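Local coordinates for uncharacterized protein SPT16D (Chaetomium thermophilum var. thermophilum, PDB 4KHB) that probably acts as part of the histone chaperone FACT, which reorganizes nucleosomes during transcription, replication and repair, this chain being its PH-like Spt16D domain paired with Pob3N, at residues 17-22 / 26-31; 10-15 / 35-40; 53-58 / 111-116. One frame throughout, in Å; residues are numbered along the deposited sequence.

Interaction 1 (17-22 / 26-31)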
loop_
_atom_site.group_PDB
_atom_site.type_symbol
_atom_site.label_atom_id
_atom_site.label_comp_id
_atom_site.label_asym_id
_atom_site.label_seq_id
_atom_site.Cartn_x
_atom_site.Cartn_y
_atom_site.Cartn_z
ATOM N N GLN A 17 -7.613 -14.416 5.572
ATOM C CA GLN A 17 -6.910 -15.452 4.824
ATOM C C GLN A 17 -5.479 -15.045 4.508
ATOM O O GLN A 17 -4.709 -15.836 3.964
ATOM C CB GLN A 17 -7.644 -15.797 3.526
ATOM C CG GLN A 17 -9.148 -15.666 3.585
ATOM C CD GLN A 17 -9.800 -15.986 2.254
ATOM O OE1 GLN A 17 -9.973 -15.109 1.411
ATOM N NE2 GLN A 17 -10.164 -17.246 2.061
ATOM N N LEU A 18 -5.132 -13.804 4.836
ATOM C CA LEU A 18 -3.767 -13.329 4.656
ATOM C C LEU A 18 -2.848 -14.010 5.667
ATOM O O LEU A 18 -3.219 -14.184 6.830
ATOM C CB LEU A 18 -3.704 -11.804 4.789
ATOM C CG LEU A 18 -4.216 -11.035 3.567
ATOM C CD1 LEU A 18 -4.516 -9.574 3.884
ATOM C CD2 LEU A 18 -3.211 -11.138 2.437
ATOM N N PRO A 19 -1.645 -14.409 5.221
ATOM C CA PRO A 19 -0.647 -15.050 6.090
ATOM C C PRO A 19 -0.265 -14.135 7.252
ATOM O O PRO A 19 -0.038 -12.948 7.032
ATOM C CB PRO A 19 0.558 -15.266 5.167
ATOM C CG PRO A 19 0.080 -15.028 3.777
ATOM C CD PRO A 19 -1.189 -14.253 3.827
ATOM N N PRO A 20 -0.215 -14.678 8.481
ATOM C CA PRO A 20 -0.039 -13.873 9.697
ATOM C C PRO A 20 1.229 -13.018 9.731
ATOM O O PRO A 20 1.235 -11.988 10.408
ATOM C CB PRO A 20 0.008 -14.930 10.809
ATOM C CG PRO A 20 -0.783 -16.064 10.265
ATOM C CD PRO A 20 -0.440 -16.099 8.799
ATOM N N LYS A 21 2.276 -13.427 9.019
ATOM C CA LYS A 21 3.526 -12.671 9.006
ATOM C C LYS A 21 3.409 -11.388 8.184
ATOM O O LYS A 21 4.359 -10.606 8.101
ATOM C CB LYS A 21 4.689 -13.525 8.497
ATOM C CG LYS A 21 5.132 -14.628 9.439
ATOM C CD LYS A 21 6.447 -15.216 8.961
ATOM C CE LYS A 21 7.059 -16.120 10.008
ATOM N NZ LYS A 21 8.434 -15.643 10.326
ATOM N N VAL A 22 2.246 -11.187 7.570
ATOM C CA VAL A 22 1.918 -9.936 6.894
ATOM C C VAL A 22 2.069 -8.723 7.817
ATOM O O VAL A 22 2.444 -7.635 7.375
ATOM C CB VAL A 22 0.479 -10.005 6.305
ATOM C CG1 VAL A 22 -0.305 -8.732 6.572
ATOM C CG2 VAL A 22 0.514 -10.343 4.821
ATOM N N GLY A 26 6.574 -7.100 5.720
ATOM C CA GLY A 26 7.605 -7.657 4.866
ATOM C C GLY A 26 7.010 -8.423 3.703
ATOM O O GLY A 26 5.815 -8.723 3.688
ATOM N N ILE A 27 7.849 -8.731 2.720
ATOM C CA ILE A 27 7.441 -9.539 1.579
ATOM C C ILE A 27 7.110 -10.962 2.030
ATOM O O ILE A 27 7.901 -11.599 2.729
ATOM C CB ILE A 27 8.545 -9.573 0.499
ATOM C CG1 ILE A 27 8.779 -8.170 -0.072
ATOM C CG2 ILE A 27 8.175 -10.530 -0.617
ATOM C CD1 ILE A 27 9.910 -8.094 -1.086
ATOM N N VAL A 28 5.939 -11.456 1.638
ATOM C CA VAL A 28 5.508 -12.795 2.023
ATOM C C VAL A 28 5.126 -13.615 0.798
ATOM O O VAL A 28 4.358 -13.153 -0.049
ATOM C CB VAL A 28 4.294 -12.738 2.983
ATOM C CG1 VAL A 28 3.754 -14.132 3.249
ATOM C CG2 VAL A 28 4.672 -12.063 4.288
ATOM N N ILE A 29 5.669 -14.827 0.702
ATOM C CA ILE A 29 5.291 -15.733 -0.374
ATOM C C ILE A 29 4.280 -16.721 0.179
ATOM O O ILE A 29 4.536 -17.379 1.189
ATOM C CB ILE A 29 6.502 -16.508 -0.943
ATOM C CG1 ILE A 29 7.667 -15.556 -1.235
ATOM C CG2 ILE A 29 6.098 -17.312 -2.183
ATOM C CD1 ILE A 29 7.415 -14.610 -2.393
ATOM N N ASP A 30 3.125 -16.811 -0.471
ATOM C CA ASP A 30 2.098 -17.742 -0.038
ATOM C C ASP A 30 1.904 -18.731 -1.166
ATOM O O ASP A 30 1.001 -18.581 -1.996
ATOM C CB ASP A 30 0.787 -17.015 0.279
ATOM C CG ASP A 30 -0.218 -17.907 0.990
ATOM O OD1 ASP A 30 0.056 -19.118 1.151
ATOM O OD2 ASP A 30 -1.285 -17.398 1.390
ATOM N N GLN A 31 2.776 -19.735 -1.194
ATOM C CA GLN A 31 2.777 -20.739 -2.245
ATOM C C GLN A 31 1.416 -21.408 -2.273
ATOM O O GLN A 31 0.946 -21.850 -3.317
ATOM C CB GLN A 31 3.882 -21.780 -2.023
ATOM C CG GLN A 31 5.294 -21.222 -1.838
ATOM C CD GLN A 31 5.542 -20.691 -0.438
ATOM O OE1 GLN A 31 4.635 -20.653 0.394
ATOM N NE2 GLN A 31 6.780 -20.289 -0.168
#
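P19 packs against V28 and D30, two residues that point from the same face of strand 28-30. The CB-CG side of the proline does most of the touching. Its CG lies 3.8 Å from V28 CG1, and CB of the same ring keeps nearly the same distance from that methyl. The two side chains run past each other in opposite directions. CG of P19 is also 3.6 Å from D30 OD2, the two side chains crossing at a slant. No hydrogen bond joins the two segments.

The second methyl of V28 serves the next part of the loop. CG1 is anti to the backbone N (chi1 173°), which leaves CG2 beside that N and against the 3-10 turn. There it meets K21 O at 4.1 Å and V22 N at 4.2 Å. The aliphatic base of K21 adds a looser touch, while its amine end leads away. V22 N donates to P19 O at 2.9 Å, and this bond closes the turn that V28 touches.

Strand 28-30 is the outermost strand, within this chain, of the N-terminal antiparallel sheet of this PH-like domain. The loop therefore packs over one face of that strand. V28 is bonded through its backbone to V37 of the middle strand, and V22 also reaches the V37 side chain, while I27 and I29 point the other way, to I109 of helix 103-121.

The D30 carboxylate is held by residues beyond the segments, its OD2 being hydrogen-bonded to Y12 OH and N33 ND2. At the start of the strand, I27 N bonds to D176 of the POB3N chain.

Interaction 2 (10-15 / 35-40)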
loop_
_atom_site.group_PDB
_atom_site.type_symbol
_atom_site.label_atom_id
_atom_site.label_comp_id
_atom_site.label_asym_id
_atom_site.label_seq_id
_atom_site.Cartn_x
_atom_site.Cartn_y
_atom_site.Cartn_z
ATOM N N GLU A 10 -8.034 -15.706 -8.468
ATOM C CA GLU A 10 -8.332 -14.870 -7.311
ATOM C C GLU A 10 -7.455 -15.294 -6.141
ATOM O O GLU A 10 -7.467 -16.461 -5.743
ATOM C CB GLU A 10 -9.810 -15.026 -6.938
ATOM C CG GLU A 10 -10.141 -14.662 -5.500
ATOM C CD GLU A 10 -11.592 -14.931 -5.161
ATOM O OE1 GLU A 10 -11.847 -15.506 -4.084
ATOM O OE2 GLU A 10 -12.475 -14.579 -5.974
ATOM N N SER A 11 -6.694 -14.350 -5.594
ATOM C CA SER A 11 -5.776 -14.660 -4.507
ATOM C C SER A 11 -6.538 -14.952 -3.218
ATOM O O SER A 11 -6.516 -16.075 -2.714
ATOM C CB SER A 11 -4.784 -13.514 -4.294
ATOM O OG SER A 11 -3.954 -13.334 -5.430
ATOM N N TYR A 12 -7.217 -13.933 -2.698
ATOM C CA TYR A 12 -7.953 -14.064 -1.444
ATOM C C TYR A 12 -9.370 -13.501 -1.563
ATOM O O TYR A 12 -9.653 -12.689 -2.448
ATOM C CB TYR A 12 -7.211 -13.344 -0.312
ATOM C CG TYR A 12 -5.798 -13.827 -0.075
ATOM C CD1 TYR A 12 -5.549 -15.052 0.532
ATOM C CD2 TYR A 12 -4.712 -13.052 -0.456
ATOM C CE1 TYR A 12 -4.256 -15.488 0.751
ATOM C CE2 TYR A 12 -3.418 -13.478 -0.243
ATOM C CZ TYR A 12 -3.197 -14.696 0.361
ATOM O OH TYR A 12 -1.907 -15.122 0.573
ATOM N N LYS A 13 -10.256 -13.949 -0.678
ATOM C CA LYS A 13 -11.631 -13.462 -0.643
ATOM C C LYS A 13 -11.828 -12.601 0.608
ATOM O O LYS A 13 -12.608 -11.648 0.601
ATOM C CB LYS A 13 -12.610 -14.638 -0.639
ATOM C CG LYS A 13 -13.698 -14.535 -1.708
ATOM C CD LYS A 13 -14.156 -13.104 -1.933
ATOM C CE LYS A 13 -15.376 -13.045 -2.837
ATOM N NZ LYS A 13 -15.797 -11.642 -3.095
ATOM N N ARG A 14 -11.109 -12.942 1.678
ATOM C CA ARG A 14 -11.260 -12.271 2.971
ATOM C C ARG A 14 -9.928 -11.871 3.596
ATOM O O ARG A 14 -8.890 -12.473 3.311
ATOM C CB ARG A 14 -11.989 -13.189 3.957
ATOM C CG ARG A 14 -13.483 -13.333 3.759
ATOM C CD ARG A 14 -14.039 -14.340 4.758
ATOM N NE ARG A 14 -13.773 -13.975 6.148
ATOM C CZ ARG A 14 -14.721 -13.781 7.060
ATOM N NH1 ARG A 14 -15.994 -13.945 6.732
ATOM N NH2 ARG A 14 -14.400 -13.452 8.304
ATOM N N ASP A 15 -9.970 -10.850 4.451
ATOM C CA ASP A 15 -8.776 -10.342 5.124
ATOM C C ASP A 15 -8.087 -11.400 5.994
ATOM O O ASP A 15 -6.858 -11.454 6.059
ATOM C CB ASP A 15 -9.120 -9.102 5.959
ATOM C CG ASP A 15 -9.359 -7.866 5.101
ATOM O OD1 ASP A 15 -8.471 -7.524 4.291
ATOM O OD2 ASP A 15 -10.433 -7.238 5.236
ATOM N N THR A 35 0.287 -16.935 -4.551
ATOM C CA THR A 35 0.234 -15.494 -4.370
ATOM C C THR A 35 1.458 -14.997 -3.606
ATOM O O THR A 35 1.960 -15.671 -2.700
ATOM C CB THR A 35 -1.048 -15.097 -3.593
ATOM O OG1 THR A 35 -2.209 -15.541 -4.309
ATOM C CG2 THR A 35 -1.124 -13.593 -3.381
ATOM N N ILE A 36 1.941 -13.818 -3.991
ATOM C CA ILE A 36 2.931 -13.092 -3.209
ATOM C C ILE A 36 2.253 -11.859 -2.616
ATOM O O ILE A 36 1.332 -11.299 -3.216
ATOM C CB ILE A 36 4.176 -12.701 -4.047
ATOM C CG1 ILE A 36 3.865 -11.536 -4.990
ATOM C CG2 ILE A 36 4.676 -13.897 -4.842
ATOM C CD1 ILE A 36 5.093 -10.969 -5.690
ATOM N N VAL A 37 2.697 -11.447 -1.432
ATOM C CA VAL A 37 2.105 -10.300 -0.750
ATOM C C VAL A 37 3.155 -9.223 -0.540
ATOM O O VAL A 37 4.134 -9.428 0.178
ATOM C CB VAL A 37 1.490 -10.691 0.611
ATOM C CG1 VAL A 37 0.832 -9.481 1.256
ATOM C CG2 VAL A 37 0.489 -11.821 0.445
ATOM N N LEU A 38 2.951 -8.074 -1.177
ATOM C CA LEU A 38 3.942 -7.011 -1.144
ATOM C C LEU A 38 3.500 -5.872 -0.232
ATOM O O LEU A 38 2.349 -5.435 -0.282
ATOM C CB LEU A 38 4.218 -6.504 -2.561
ATOM C CG LEU A 38 4.516 -7.631 -3.553
ATOM C CD1 LEU A 38 4.683 -7.123 -4.972
ATOM C CD2 LEU A 38 5.753 -8.392 -3.111
ATOM N N PRO A 39 4.426 -5.390 0.607
ATOM C CA PRO A 39 4.136 -4.313 1.557
ATOM C C PRO A 39 4.212 -2.943 0.889
ATOM O O PRO A 39 5.299 -2.484 0.534
ATOM C CB PRO A 39 5.246 -4.469 2.599
ATOM C CG PRO A 39 6.394 -5.061 1.836
ATOM C CD PRO A 39 5.785 -5.942 0.778
ATOM N N ILE A 40 3.061 -2.306 0.709
ATOM C CA ILE A 40 3.016 -0.999 0.068
ATOM C C ILE A 40 2.340 0.036 0.962
ATOM O O ILE A 40 1.118 0.016 1.145
ATOM C CB ILE A 40 2.292 -1.062 -1.297
ATOM C CG1 ILE A 40 2.964 -2.095 -2.206
ATOM C CG2 ILE A 40 2.287 0.301 -1.974
ATOM C CD1 ILE A 40 2.252 -2.323 -3.530
#
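The Y12 ring meets strand 35-40 with its outer end. CG2 of V37 lies at the edge of the ring, close to its plane, 4.1 Å from Y12 OH. CG2 of T35 approaches the ring obliquely, 3.9 Å from Y12 CE2. The Y12 hydroxyl turns to D30 on the neighbouring strand.

S11 makes the polar half of the contact. Its OG is 3.0 Å from T35 OG1 and is also hydrogen-bonded to R106 O of the POB3N chain; which of the two takes its single proton is not settled. T35 OG1 stands beside its own backbone N (chi1 -59°) and is hydrogen-bonded to N33 O. That sets CG2 anti to the N, facing S11 and the tyrosine. Replacing T35 by alanine removes OG1 and CG2 together, which would probably leave S11 OG and N33 O without this partner and open a gap beside the Y12 ring.

L105 of the POB3N chain packs on S11 and Y12, and both make backbone hydrogen bonds to that chain. The N-terminal arm is thus pinned between the middle strand of one sheet and the partner subunit, in the heterodimer of PH-like domains.

Interaction 3 (53-58 / 111-116)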
loop_
_atom_site.group_PDB
_atom_site.type_symbol
_atom_site.label_atom_id
_atom_site.label_comp_id
_atom_site.label_asym_id
_atom_site.label_seq_id
_atom_site.Cartn_x
_atom_site.Cartn_y
_atom_site.Cartn_z
ATOM N N LYS A 53 5.487 -11.835 -14.552
ATOM C CA LYS A 53 6.367 -12.249 -15.643
ATOM C C LYS A 53 7.629 -12.927 -15.107
ATOM O O LYS A 53 7.859 -14.112 -15.358
ATOM C CB LYS A 53 6.743 -11.036 -16.497
ATOM C CG LYS A 53 7.474 -11.373 -17.787
ATOM C CD LYS A 53 7.649 -10.132 -18.643
ATOM C CE LYS A 53 7.894 -10.491 -20.095
ATOM N NZ LYS A 53 9.350 -10.537 -20.403
ATOM N N ASN A 54 8.445 -12.171 -14.375
ATOM C CA ASN A 54 9.653 -12.718 -13.762
ATOM C C ASN A 54 10.093 -11.941 -12.522
ATOM O O ASN A 54 9.547 -10.876 -12.224
ATOM C CB ASN A 54 10.796 -12.772 -14.783
ATOM C CG ASN A 54 11.042 -11.435 -15.467
ATOM O OD1 ASN A 54 11.234 -10.411 -14.812
ATOM N ND2 ASN A 54 11.039 -11.445 -16.795
ATOM N N ALA A 55 11.086 -12.473 -11.813
ATOM C CA ALA A 55 11.665 -11.791 -10.658
ATOM C C ALA A 55 13.188 -11.877 -10.688
ATOM O O ALA A 55 13.751 -12.939 -10.972
ATOM C CB ALA A 55 11.129 -12.385 -9.367
ATOM N N SER A 56 13.850 -10.763 -10.389
ATOM C CA SER A 56 15.308 -10.707 -10.436
ATOM C C SER A 56 15.943 -10.075 -9.198
ATOM O O SER A 56 15.442 -9.074 -8.676
ATOM C CB SER A 56 15.769 -9.958 -11.687
ATOM O OG SER A 56 14.980 -10.305 -12.810
ATOM N N LYS A 57 17.039 -10.673 -8.732
ATOM C CA LYS A 57 17.821 -10.133 -7.624
ATOM C C LYS A 57 19.104 -9.498 -8.160
ATOM O O LYS A 57 19.688 -9.981 -9.137
ATOM C CB LYS A 57 18.172 -11.237 -6.624
ATOM C CG LYS A 57 19.027 -10.772 -5.443
ATOM C CD LYS A 57 20.280 -11.621 -5.308
ATOM C CE LYS A 57 21.226 -11.037 -4.273
ATOM N NZ LYS A 57 21.735 -12.058 -3.318
ATOM N N SER A 58 19.546 -8.422 -7.513
ATOM C CA SER A 58 20.800 -7.774 -7.879
ATOM C C SER A 58 21.423 -7.115 -6.645
ATOM O O SER A 58 20.749 -6.905 -5.633
ATOM C CB SER A 58 20.571 -6.747 -8.992
ATOM O OG SER A 58 19.782 -5.663 -8.536
ATOM N N ASN A 111 13.984 -16.991 -6.322
ATOM C CA ASN A 111 13.938 -18.389 -6.736
ATOM C C ASN A 111 12.561 -19.007 -6.527
ATOM O O ASN A 111 12.075 -19.747 -7.380
ATOM C CB ASN A 111 15.006 -19.201 -5.994
ATOM C CG ASN A 111 16.414 -18.741 -6.316
ATOM O OD1 ASN A 111 16.702 -18.307 -7.433
ATOM N ND2 ASN A 111 17.300 -18.832 -5.334
ATOM N N GLN A 112 11.944 -18.713 -5.384
ATOM C CA GLN A 112 10.597 -19.196 -5.089
ATOM C C GLN A 112 9.582 -18.696 -6.113
ATOM O O GLN A 112 8.696 -19.441 -6.536
ATOM C CB GLN A 112 10.163 -18.757 -3.684
ATOM C CG GLN A 112 10.962 -19.354 -2.535
ATOM C CD GLN A 112 10.302 -19.113 -1.188
ATOM O OE1 GLN A 112 9.418 -19.861 -0.773
ATOM N NE2 GLN A 112 10.727 -18.059 -0.501
ATOM N N ILE A 113 9.716 -17.430 -6.502
ATOM C CA ILE A 113 8.821 -16.820 -7.482
ATOM C C ILE A 113 9.013 -17.429 -8.867
ATOM O O ILE A 113 8.043 -17.759 -9.551
ATOM C CB ILE A 113 9.024 -15.283 -7.551
ATOM C CG1 ILE A 113 8.556 -14.622 -6.252
ATOM C CG2 ILE A 113 8.279 -14.688 -8.737
ATOM C CD1 ILE A 113 8.943 -13.161 -6.129
ATOM N N SER A 114 10.271 -17.587 -9.270
ATOM C CA SER A 114 10.593 -18.194 -10.557
ATOM C C SER A 114 10.097 -19.635 -10.594
ATOM O O SER A 114 9.583 -20.098 -11.611
ATOM C CB SER A 114 12.101 -18.147 -10.825
ATOM O OG SER A 114 12.601 -16.822 -10.771
ATOM N N ASN A 115 10.257 -20.335 -9.473
ATOM C CA ASN A 115 9.850 -21.731 -9.362
ATOM C C ASN A 115 8.329 -21.876 -9.365
ATOM O O ASN A 115 7.790 -22.837 -9.914
ATOM C CB ASN A 115 10.470 -22.367 -8.107
ATOM C CG ASN A 115 10.172 -23.851 -7.983
ATOM O OD1 ASN A 115 9.933 -24.536 -8.980
ATOM N ND2 ASN A 115 10.194 -24.357 -6.757
ATOM N N LEU A 116 7.648 -20.918 -8.740
ATOM C CA LEU A 116 6.190 -20.853 -8.766
ATOM C C LEU A 116 5.698 -20.540 -10.179
ATOM O O LEU A 116 4.691 -21.084 -10.635
ATOM C CB LEU A 116 5.679 -19.794 -7.781
ATOM C CG LEU A 116 5.305 -20.280 -6.375
ATOM C CD1 LEU A 116 4.922 -19.126 -5.462
ATOM C CD2 LEU A 116 4.173 -21.284 -6.452
HETATM O O HOH W 1 15.562 -15.178 -10.986
#
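A55 of strand 52-60 packs against I113 of helix 103-121. This is the C-terminal helix of the PH-like fold lying against a strand of the second antiparallel sheet.

The apolar part is small and close. A55 CB points at the helix and touches I113 CG2 at 3.7 Å. The same CB is 4.0 Å from I113 CD1, so one methyl meets both branches of the isoleucine. With CG1 beside the backbone N (chi1 -68°), CG2 stands anti to it and turns to the strand. I113 also packs on I29, so it bridges strand 52-60 and strand 28-30.

Just before A55, K53 and N54 both face N69 of the adjoining strand in a classic beta bulge.

The polar part works through water. No direct hydrogen bond crosses between the segments, as S114 OG stays 4.1 Å from A55 O. The serine hydroxyl bonds instead to A110 O, one turn back in its helix. A water donates to A55 O at 2.9 Å and makes a weak, longer bond to S114 OG at 3.4 Å.

In the fold
Interactions 1 and 2 share one sheet, in which strands 28-30 and 35-40 are neighbours. The two contacts touch through that sheet and through the tyrosine, and their centres are about 8 Å apart. Interaction 2 is buried and mixes hydroxyl and apolar contacts beside the POB3N chain. Interaction 1 lies at the surface and is mostly proline and valine packing. Interaction 3 is partly buried, its centre about 17 to 18 Å from those of the others, and neither of its segments touches POB3N. It holds the helix to the second sheet. I113 also meets I36 of interaction 2, so the helix connects both sheets.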